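Local coordinates for protein lysyl oxidase (Pichia pastoris, PDB 1W7C) that probably oxidises primary amines, including peptidyl lysine side chains, to aldehydes using copper and a topaquinone cofactor built from its own chain, at residues A[589-603]-A[619-631]. Residues are numbered along the deposited sequence; the frame is centred on the assembly and turned at random.
Sequences RSGPETQNWARSNLF and NTNALYDPPVNFN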
ATOM      1  N   ARG A 589      10.125 -21.121 -22.531  1.00 16.49           N
ATOM      2  CA  ARG A 589      11.109 -22.197 -22.764  1.00 17.70           C
ATOM      3  C   ARG A 589      12.082 -22.393 -21.595  1.00 16.58           C
ATOM      4  O   ARG A 589      12.692 -23.449 -21.456  1.00 18.24           O
ATOM      5  CB  ARG A 589      11.879 -21.947 -24.053  1.00 18.78           C
ATOM      6  CG  ARG A 589      11.064 -22.135 -25.317  1.00 18.71           C
ATOM      7  CD  ARG A 589      11.808 -21.783 -26.562  1.00 20.23           C
ATOM      8  NE  ARG A 589      10.976 -21.937 -27.737  1.00 23.17           N
ATOM      9  CZ  ARG A 589      10.840 -23.083 -28.412  1.00 23.18           C
ATOM     10  NH1 ARG A 589      11.459 -24.181 -27.982  1.00 30.50           N
ATOM     11  NH2 ARG A 589      10.065 -23.131 -29.492  1.00 28.08           N
ATOM     12  N   SER A 590      12.236 -21.337 -20.786  1.00 16.42           N
ATOM     13  CA  SER A 590      13.115 -21.360 -19.617  1.00 16.27           C
ATOM     14  C   SER A 590      12.374 -21.686 -18.320  1.00 15.56           C
ATOM     15  O   SER A 590      12.971 -21.725 -17.251  1.00 16.79           O
ATOM     16  CB  SER A 590      13.885 -20.038 -19.485  1.00 16.83           C
ATOM     17  OG  SER A 590      14.731 -19.826 -20.609  1.00 17.75           O
ATOM     18  N   GLY A 591      11.079 -21.983 -18.416  1.00 16.32           N
ATOM     19  CA  GLY A 591      10.349 -22.480 -17.255  1.00 16.65           C
ATOM     20  C   GLY A 591       9.016 -23.102 -17.612  1.00 15.52           C
ATOM     21  O   GLY A 591       7.961 -22.568 -17.270  1.00 16.19           O
ATOM     22  N   PRO A 592       9.044 -24.179 -18.404  1.00 16.08           N
ATOM     23  CA  PRO A 592       7.798 -24.768 -18.906  1.00 16.28           C
ATOM     24  C   PRO A 592       6.889 -25.282 -17.790  1.00 15.66           C
ATOM     25  O   PRO A 592       5.687 -25.015 -17.794  1.00 16.94           O
ATOM     26  CB  PRO A 592       8.291 -25.906 -19.816  1.00 18.64           C
ATOM     27  CG  PRO A 592       9.706 -25.523 -20.167  1.00 18.38           C
ATOM     28  CD  PRO A 592      10.221 -24.899 -18.916  1.00 16.40           C
ATOM     29  N   GLU A 593       7.466 -26.012 -16.847  1.00 15.90           N
ATOM     30  CA  GLU A 593       6.691 -26.645 -15.787  1.00 15.69           C
ATOM     31  C   GLU A 593       7.230 -26.360 -14.391  1.00 15.48           C
ATOM     32  O   GLU A 593       6.705 -26.893 -13.425  1.00 14.98           O
ATOM     33  CB  GLU A 593       6.631 -28.161 -15.989  1.00 15.70           C
ATOM     34  CG  GLU A 593       6.062 -28.617 -17.313  1.00 16.37           C
ATOM     35  CD  GLU A 593       4.582 -28.326 -17.542  1.00 20.15           C
ATOM     36  OE1 GLU A 593       4.149 -28.411 -18.721  1.00 24.12           O
ATOM     37  OE2 GLU A 593       3.867 -27.985 -16.571  1.00 19.30           O
ATOM     38  N   THR A 594       8.271 -25.530 -14.287  1.00 14.20           N
ATOM     39  CA  THR A 594       9.008 -25.380 -13.055  1.00 13.37           C
ATOM     40  C   THR A 594       8.441 -24.381 -12.062  1.00 13.14           C
ATOM     41  O   THR A 594       8.873 -24.372 -10.901  1.00 13.33           O
ATOM     42  CB  THR A 594      10.427 -24.956 -13.351  1.00 14.49           C
ATOM     43  OG1 THR A 594      10.396 -23.789 -14.176  1.00 14.95           O
ATOM     44  CG2 THR A 594      11.213 -26.036 -14.126  1.00 16.27           C
ATOM     45  N   GLN A 595       7.521 -23.526 -12.483  1.00 14.91           N
ATOM     46  CA  GLN A 595       7.039 -22.384 -11.699  1.00 15.09           C
ATOM     47  C   GLN A 595       5.560 -22.135 -11.986  1.00 13.53           C
ATOM     48  O   GLN A 595       5.130 -20.986 -12.148  1.00 14.12           O
ATOM     49  CB  GLN A 595       7.856 -21.135 -11.992  1.00 14.71           C
ATOM     50  CG  GLN A 595       9.346 -21.293 -11.812  1.00 13.84           C
ATOM     51  CD  GLN A 595       9.776 -21.516 -10.395  1.00 14.52           C
ATOM     52  OE1 GLN A 595       8.958 -21.514  -9.461  1.00 15.67           O
ATOM     53  NE2 GLN A 595      11.105 -21.615 -10.192  1.00 14.76           N
ATOM     54  N   ASN A 596       4.757 -23.200 -12.011  1.00 13.68           N
ATOM     55  CA  ASN A 596       3.376 -23.105 -12.481  1.00 14.40           C
ATOM     56  C   ASN A 596       2.383 -22.406 -11.542  1.00 13.51           C
ATOM     57  O   ASN A 596       1.267 -22.151 -11.900  1.00 14.03           O
ATOM     58  CB  ASN A 596       2.868 -24.488 -12.849  1.00 13.70           C
ATOM     59  CG  ASN A 596       3.470 -25.034 -14.121  1.00 14.34           C
ATOM     60  OD1 ASN A 596       3.836 -24.265 -15.026  1.00 16.71           O
ATOM     61  ND2 ASN A 596       3.471 -26.370 -14.245  1.00 16.01           N
ATOM     62  N   TRP A 597       2.828 -22.080 -10.328  1.00 13.28           N
ATOM     63  CA  TRP A 597       2.081 -21.285  -9.367  1.00 13.21           C
ATOM     64  C   TRP A 597       2.028 -19.801  -9.712  1.00 12.83           C
ATOM     65  O   TRP A 597       1.216 -19.090  -9.138  1.00 13.38           O
ATOM     66  CB  TRP A 597       2.751 -21.421  -7.967  1.00 13.00           C
ATOM     67  CG  TRP A 597       4.198 -21.064  -7.967  1.00 13.52           C
ATOM     68  CD1 TRP A 597       5.221 -21.925  -8.207  1.00 13.93           C
ATOM     69  CD2 TRP A 597       4.752 -19.770  -7.949  1.00 12.68           C
ATOM     70  NE1 TRP A 597       6.397 -21.239  -8.287  1.00 14.19           N
ATOM     71  CE2 TRP A 597       6.132 -19.904  -8.126  1.00 13.76           C
ATOM     72  CE3 TRP A 597       4.232 -18.485  -7.723  1.00 13.25           C
ATOM     73  CZ2 TRP A 597       6.996 -18.813  -8.109  1.00 14.20           C
ATOM     74  CZ3 TRP A 597       5.112 -17.406  -7.677  1.00 13.96           C
ATOM     75  CH2 TRP A 597       6.467 -17.585  -7.868  1.00 14.68           C
ATOM     76  N   ALA A 598       2.872 -19.340 -10.645  1.00 13.35           N
ATOM     77  CA  ALA A 598       3.109 -17.898 -10.820  1.00 13.16           C
ATOM     78  C   ALA A 598       2.199 -17.224 -11.854  1.00 12.75           C
ATOM     79  O   ALA A 598       2.379 -16.073 -12.169  1.00 13.92           O
ATOM     80  CB  ALA A 598       4.561 -17.649 -11.133  1.00 14.34           C
ATOM     81  N   ARG A 599       1.167 -17.939 -12.291  1.00 13.14           N
ATOM     82  CA  ARG A 599       0.333 -17.558 -13.415  1.00 13.76           C
ATOM     83  C   ARG A 599      -1.016 -16.923 -13.061  1.00 14.36           C
ATOM     84  O   ARG A 599      -1.682 -16.420 -13.968  1.00 14.11           O
ATOM     85  CB  ARG A 599       0.063 -18.779 -14.294  1.00 13.90           C
ATOM     86  CG  ARG A 599      -0.609 -19.957 -13.576  1.00 14.56           C
ATOM     87  CD  ARG A 599      -0.687 -21.186 -14.438  1.00 14.99           C
ATOM     88  NE  ARG A 599      -1.122 -22.370 -13.672  1.00 15.15           N
ATOM     89  CZ  ARG A 599      -2.378 -22.685 -13.457  1.00 15.71           C
ATOM     90  NH1 ARG A 599      -3.370 -21.983 -13.971  1.00 16.55           N
ATOM     91  NH2 ARG A 599      -2.648 -23.771 -12.768  1.00 15.91           N
ATOM     92  N   SER A 600      -1.364 -16.931 -11.766  1.00 13.15           N
ATOM     93  CA  SER A 600      -2.582 -16.305 -11.263  1.00 12.79           C
ATOM     94  C   SER A 600      -2.219 -15.610  -9.976  1.00 12.29           C
ATOM     95  O   SER A 600      -1.139 -15.809  -9.447  1.00 13.56           O
ATOM     96  CB  SER A 600      -3.668 -17.355 -11.007  1.00 14.21           C
ATOM     97  OG  SER A 600      -3.914 -18.037 -12.234  1.00 15.09           O
ATOM     98  N   ASN A 601      -3.125 -14.800  -9.438  1.00 12.39           N
ATOM     99  CA  ASN A 601      -2.827 -14.120  -8.174  1.00 12.49           C
ATOM    100  C   ASN A 601      -2.753 -15.037  -6.944  1.00 12.40           C
ATOM    101  O   ASN A 601      -1.961 -14.808  -6.042  1.00 13.05           O
ATOM    102  CB  ASN A 601      -3.826 -12.995  -7.896  1.00 12.64           C
ATOM    103  CG  ASN A 601      -3.770 -11.865  -8.884  1.00 13.82           C
ATOM    104  OD1 ASN A 601      -4.819 -11.473  -9.430  1.00 15.71           O
ATOM    105  ND2 ASN A 601      -2.606 -11.304  -9.096  1.00 14.78           N
ATOM    106  N   LEU A 602      -3.632 -16.049  -6.915  1.00 13.13           N
ATOM    107  CA  LEU A 602      -3.687 -16.952  -5.783  1.00 13.23           C
ATOM    108  C   LEU A 602      -4.368 -18.266  -6.167  1.00 13.65           C
ATOM    109  O   LEU A 602      -5.138 -18.353  -7.136  1.00 14.02           O
ATOM    110  CB  LEU A 602      -4.273 -16.335  -4.549  1.00 21.51           C
ATOM    111  CG  LEU A 602      -5.641 -16.265  -3.958  1.00 35.87           C
ATOM    112  CD1 LEU A 602      -6.345 -17.538  -3.747  1.00 24.11           C
ATOM    113  CD2 LEU A 602      -5.476 -15.613  -2.575  1.00 28.57           C
ATOM    114  N   PHE A 603      -4.025 -19.301  -5.405  1.00 13.15           N
ATOM    115  CA  PHE A 603      -4.627 -20.608  -5.559  1.00 13.23           C
ATOM    116  C   PHE A 603      -5.064 -21.115  -4.202  1.00 13.18           C
ATOM    117  O   PHE A 603      -4.417 -20.866  -3.190  1.00 14.78           O
ATOM    118  CB  PHE A 603      -3.613 -21.610  -6.117  1.00 14.04           C
ATOM    119  CG  PHE A 603      -3.233 -21.364  -7.559  1.00 12.89           C
ATOM    120  CD1 PHE A 603      -2.182 -20.503  -7.875  1.00 14.08           C
ATOM    121  CD2 PHE A 603      -3.925 -21.944  -8.574  1.00 13.81           C
ATOM    122  CE1 PHE A 603      -1.870 -20.257  -9.206  1.00 14.99           C
ATOM    123  CE2 PHE A 603      -3.600 -21.721  -9.892  1.00 16.12           C
ATOM    124  CZ  PHE A 603      -2.586 -20.848 -10.220  1.00 15.23           C
ATOM    125  N   ASN A 619      14.174 -27.507  -8.633  1.00 15.14           N
ATOM    126  CA  ASN A 619      13.260 -27.326  -9.759  1.00 14.57           C
ATOM    127  C   ASN A 619      13.864 -26.694 -11.012  1.00 14.78           C
ATOM    128  O   ASN A 619      13.526 -27.075 -12.124  1.00 15.91           O
ATOM    129  CB  ASN A 619      12.035 -26.464  -9.365  1.00 14.77           C
ATOM    130  CG  ASN A 619      10.837 -27.293  -8.994  1.00 13.63           C
ATOM    131  OD1 ASN A 619      10.986 -28.323  -8.315  1.00 14.97           O
ATOM    132  ND2 ASN A 619       9.638 -26.808  -9.310  1.00 14.15           N
ATOM    133  N   THR A 620      14.739 -25.696 -10.842  1.00 15.01           N
ATOM    134  CA  THR A 620      14.956 -24.721 -11.913  1.00 14.46           C
ATOM    135  C   THR A 620      15.451 -25.290 -13.240  1.00 15.52           C
ATOM    136  O   THR A 620      14.987 -24.861 -14.299  1.00 16.07           O
ATOM    137  CB  THR A 620      15.851 -23.576 -11.428  1.00 14.14           C
ATOM    138  OG1 THR A 620      15.850 -22.488 -12.358  1.00 15.15           O
ATOM    139  CG2 THR A 620      17.311 -23.958 -11.254  1.00 15.23           C
ATOM    140  N   ASN A 621      16.373 -26.270 -13.198  1.00 15.92           N
ATOM    141  CA  ASN A 621      16.889 -26.888 -14.446  1.00 15.28           C
ATOM    142  C   ASN A 621      16.081 -28.065 -14.957  1.00 14.99           C
ATOM    143  O   ASN A 621      16.336 -28.562 -16.056  1.00 16.43           O
ATOM    144  CB  ASN A 621      18.351 -27.275 -14.271  1.00 16.58           C
ATOM    145  CG  ASN A 621      19.224 -26.100 -13.907  1.00 16.08           C
ATOM    146  OD1 ASN A 621      19.185 -25.056 -14.581  1.00 17.06           O
ATOM    147  ND2 ASN A 621      20.001 -26.236 -12.837  1.00 17.75           N
ATOM    148  N   ALA A 622      15.134 -28.531 -14.163  1.00 16.10           N
ATOM    149  CA  ALA A 622      14.315 -29.685 -14.537  1.00 16.77           C
ATOM    150  C   ALA A 622      13.050 -29.179 -15.222  1.00 15.48           C
ATOM    151  O   ALA A 622      11.966 -29.091 -14.634  1.00 15.78           O
ATOM    152  CB  ALA A 622      14.002 -30.528 -13.296  1.00 17.18           C
ATOM    153  N   LEU A 623      13.210 -28.781 -16.486  1.00 16.50           N
ATOM    154  CA  LEU A 623      12.250 -27.894 -17.123  1.00 16.22           C
ATOM    155  C   LEU A 623      10.877 -28.530 -17.339  1.00 16.41           C
ATOM    156  O   LEU A 623       9.869 -27.844 -17.268  1.00 17.76           O
ATOM    157  CB  LEU A 623      12.797 -27.407 -18.464  1.00 17.89           C
ATOM    158  CG  LEU A 623      14.102 -26.597 -18.449  1.00 18.35           C
ATOM    159  CD1 LEU A 623      14.544 -26.260 -19.878  1.00 20.21           C
ATOM    160  CD2 LEU A 623      13.990 -25.328 -17.570  1.00 21.44           C
ATOM    161  N   TYR A 624      10.852 -29.831 -17.630  1.00 16.69           N
ATOM    162  CA  TYR A 624       9.638 -30.545 -17.989  1.00 16.76           C
ATOM    163  C   TYR A 624       9.138 -31.503 -16.893  1.00 17.05           C
ATOM    164  O   TYR A 624       7.936 -31.766 -16.788  1.00 20.57           O
ATOM    165  CB  TYR A 624       9.801 -31.259 -19.353  1.00 20.04           C
ATOM    166  CG  TYR A 624      10.016 -30.245 -20.445  1.00 19.46           C
ATOM    167  CD1 TYR A 624      11.308 -29.878 -20.831  1.00 21.32           C
ATOM    168  CD2 TYR A 624       8.952 -29.576 -21.010  1.00 19.30           C
ATOM    169  CE1 TYR A 624      11.524 -28.889 -21.773  1.00 23.20           C
ATOM    170  CE2 TYR A 624       9.153 -28.586 -21.983  1.00 21.64           C
ATOM    171  CZ  TYR A 624      10.441 -28.252 -22.364  1.00 23.93           C
ATOM    172  OH  TYR A 624      10.654 -27.244 -23.287  1.00 25.98           O
ATOM    173  N   ASP A 625      10.068 -32.025 -16.097  1.00 17.96           N
ATOM    174  CA  ASP A 625       9.779 -32.981 -15.029  1.00 17.00           C
ATOM    175  C   ASP A 625      10.379 -32.560 -13.687  1.00 16.82           C
ATOM    176  O   ASP A 625      11.158 -33.305 -13.091  1.00 19.04           O
ATOM    177  CB  ASP A 625      10.283 -34.390 -15.432  1.00 18.92           C
ATOM    178  CG  ASP A 625       9.842 -35.460 -14.476  1.00 23.57           C
ATOM    179  OD1 ASP A 625      10.520 -36.508 -14.399  1.00 25.65           O
ATOM    180  OD2 ASP A 625       8.821 -35.348 -13.779  1.00 22.53           O
ATOM    181  N   PRO A 626      10.023 -31.369 -13.202  1.00 15.67           N
ATOM    182  CA  PRO A 626      10.560 -30.910 -11.920  1.00 15.50           C
ATOM    183  C   PRO A 626      10.093 -31.754 -10.746  1.00 15.35           C
ATOM    184  O   PRO A 626       9.016 -32.353 -10.814  1.00 16.27           O
ATOM    185  CB  PRO A 626      10.015 -29.492 -11.807  1.00 16.07           C
ATOM    186  CG  PRO A 626       8.732 -29.550 -12.553  1.00 15.47           C
ATOM    187  CD  PRO A 626       9.081 -30.391 -13.782  1.00 16.10           C
ATOM    188  N   PRO A 627      10.898 -31.818  -9.701  1.00 16.14           N
ATOM    189  CA  PRO A 627      10.477 -32.468  -8.457  1.00 15.29           C
ATOM    190  C   PRO A 627       9.080 -32.075  -8.023  1.00 15.01           C
ATOM    191  O   PRO A 627       8.279 -32.982  -7.712  1.00 16.09           O
ATOM    192  CB  PRO A 627      11.570 -32.089  -7.470  1.00 17.00           C
ATOM    193  CG  PRO A 627      12.787 -31.982  -8.323  1.00 17.70           C
ATOM    194  CD  PRO A 627      12.290 -31.336  -9.616  1.00 15.67           C
ATOM    195  N   VAL A 628       8.767 -30.777  -8.053  1.00 15.43           N
ATOM    196  CA  VAL A 628       7.418 -30.298  -7.804  1.00 15.10           C
ATOM    197  C   VAL A 628       6.897 -29.562  -9.034  1.00 14.29           C
ATOM    198  O   VAL A 628       7.476 -28.539  -9.470  1.00 14.96           O
ATOM    199  CB  VAL A 628       7.367 -29.381  -6.573  1.00 14.89           C
ATOM    200  CG1 VAL A 628       5.990 -28.692  -6.486  1.00 15.68           C
ATOM    201  CG2 VAL A 628       7.628 -30.172  -5.299  1.00 15.96           C
ATOM    202  N   ASN A 629       5.804 -30.092  -9.572  1.00 15.32           N
ATOM    203  CA  ASN A 629       4.989 -29.385 -10.531  1.00 14.60           C
ATOM    204  C   ASN A 629       3.750 -28.936  -9.776  1.00 14.68           C
ATOM    205  O   ASN A 629       2.933 -29.755  -9.395  1.00 14.91           O
ATOM    206  CB  ASN A 629       4.644 -30.275 -11.705  1.00 14.48           C
ATOM    207  CG  ASN A 629       3.850 -29.531 -12.777  1.00 14.87           C
ATOM    208  OD1 ASN A 629       3.110 -28.590 -12.463  1.00 16.23           O
ATOM    209  ND2 ASN A 629       3.988 -29.950 -14.034  1.00 17.31           N
ATOM    210  N   PHE A 630       3.652 -27.632  -9.530  1.00 14.44           N
ATOM    211  CA  PHE A 630       2.578 -27.086  -8.709  1.00 13.65           C
ATOM    212  C   PHE A 630       1.193 -27.486  -9.237  1.00 14.79           C
ATOM    213  O   PHE A 630       0.264 -27.619  -8.472  1.00 15.11           O
ATOM    214  CB  PHE A 630       2.714 -25.579  -8.627  1.00 14.17           C
ATOM    215  CG  PHE A 630       1.609 -24.893  -7.861  1.00 13.92           C
ATOM    216  CD1 PHE A 630       1.635 -24.860  -6.482  1.00 13.63           C
ATOM    217  CD2 PHE A 630       0.535 -24.323  -8.524  1.00 14.43           C
ATOM    218  CE1 PHE A 630       0.646 -24.221  -5.753  1.00 15.54           C
ATOM    219  CE2 PHE A 630      -0.469 -23.676  -7.794  1.00 15.56           C
ATOM    220  CZ  PHE A 630      -0.424 -23.663  -6.417  1.00 15.74           C
ATOM    221  N   ASN A 631       1.048 -27.610 -10.559  1.00 14.77           N
ATOM    222  CA  ASN A 631      -0.237 -27.923 -11.115  1.00 14.48           C
ATOM    223  C   ASN A 631      -0.760 -29.288 -10.669  1.00 15.81           C
ATOM    224  O   ASN A 631      -1.954 -29.516 -10.729  1.00 15.94           O
ATOM    225  CB  ASN A 631      -0.178 -27.863 -12.648  1.00 15.18           C
ATOM    226  CG  ASN A 631      -0.166 -26.450 -13.181  1.00 15.77           C
ATOM    227  OD1 ASN A 631      -0.413 -25.485 -12.426  1.00 15.82           O
ATOM    228  ND2 ASN A 631       0.172 -26.303 -14.464  1.00 17.32           N
TER
HETATM  229  O   HOH W   1      12.839 -25.499 -23.259  1.00 22.89           O
HETATM  230  O   HOH W   2      12.993 -22.949 -14.766  1.00 15.14           O
HETATM  231  O   HOH W   3       5.503 -25.875 -11.084  1.00 14.71           O
HETATM  232  O   HOH W   4       1.430 -28.667 -16.027  1.00 26.06           O
HETATM  233  O   HOH W   5      13.352 -21.176 -12.579  1.00 15.63           O
HETATM  234  O   HOH W   6       0.707 -23.910 -16.139  1.00 22.16           O
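F630 is the largest bump that 619-631 presents to 589-603, and it fills a hollow between W597 and F603, completing an aromatic cluster. Its CG lies anti to the backbone N (chi1 177°), which lays one ring face over W597 CB, 3.7 Å from the ring centroid, while its edge, led by CE2, meets the face of F603 with the planes at 70°. A flat aromatic offers a face to one neighbour and an edge to the other. At the far end P592 is the knob: CG sits over the Y624 ring in a CH-pi contact, and the rigid, compact ring packs CD 3.6 Å from L623 CB. The small methyl T594 CG2 fits against carbonyl oxygens of the type I turn 619-622, 3.2 Å from A622 O.

E593, N596 and N629 fill the middle. N629 both accepts and donates: OD1 accepts hydrogen bonds from N596 ND2 (2.9 Å) and, on the opposite face, N631 N, closing an Asx turn; ND2 donates to E593 OE2 (3.2 Å). N596 ND2, with two hydrogens, also serves that carboxylate oxygen. N619 ND2 likewise bridges T594 O and V628 O. Toward F603, long R599 hydrogen-bonds through NH2 to N631 OD1 (2.8 Å) and F542 O.

F630 adjoins F633, a calcium ligand. Both segments belong to the enzyme domain; W597 packs on strand 329-344, F603 pairs with W647 of strand 642-654, and S590 and T620 reach strand 170-180 of a separate five-stranded sheet.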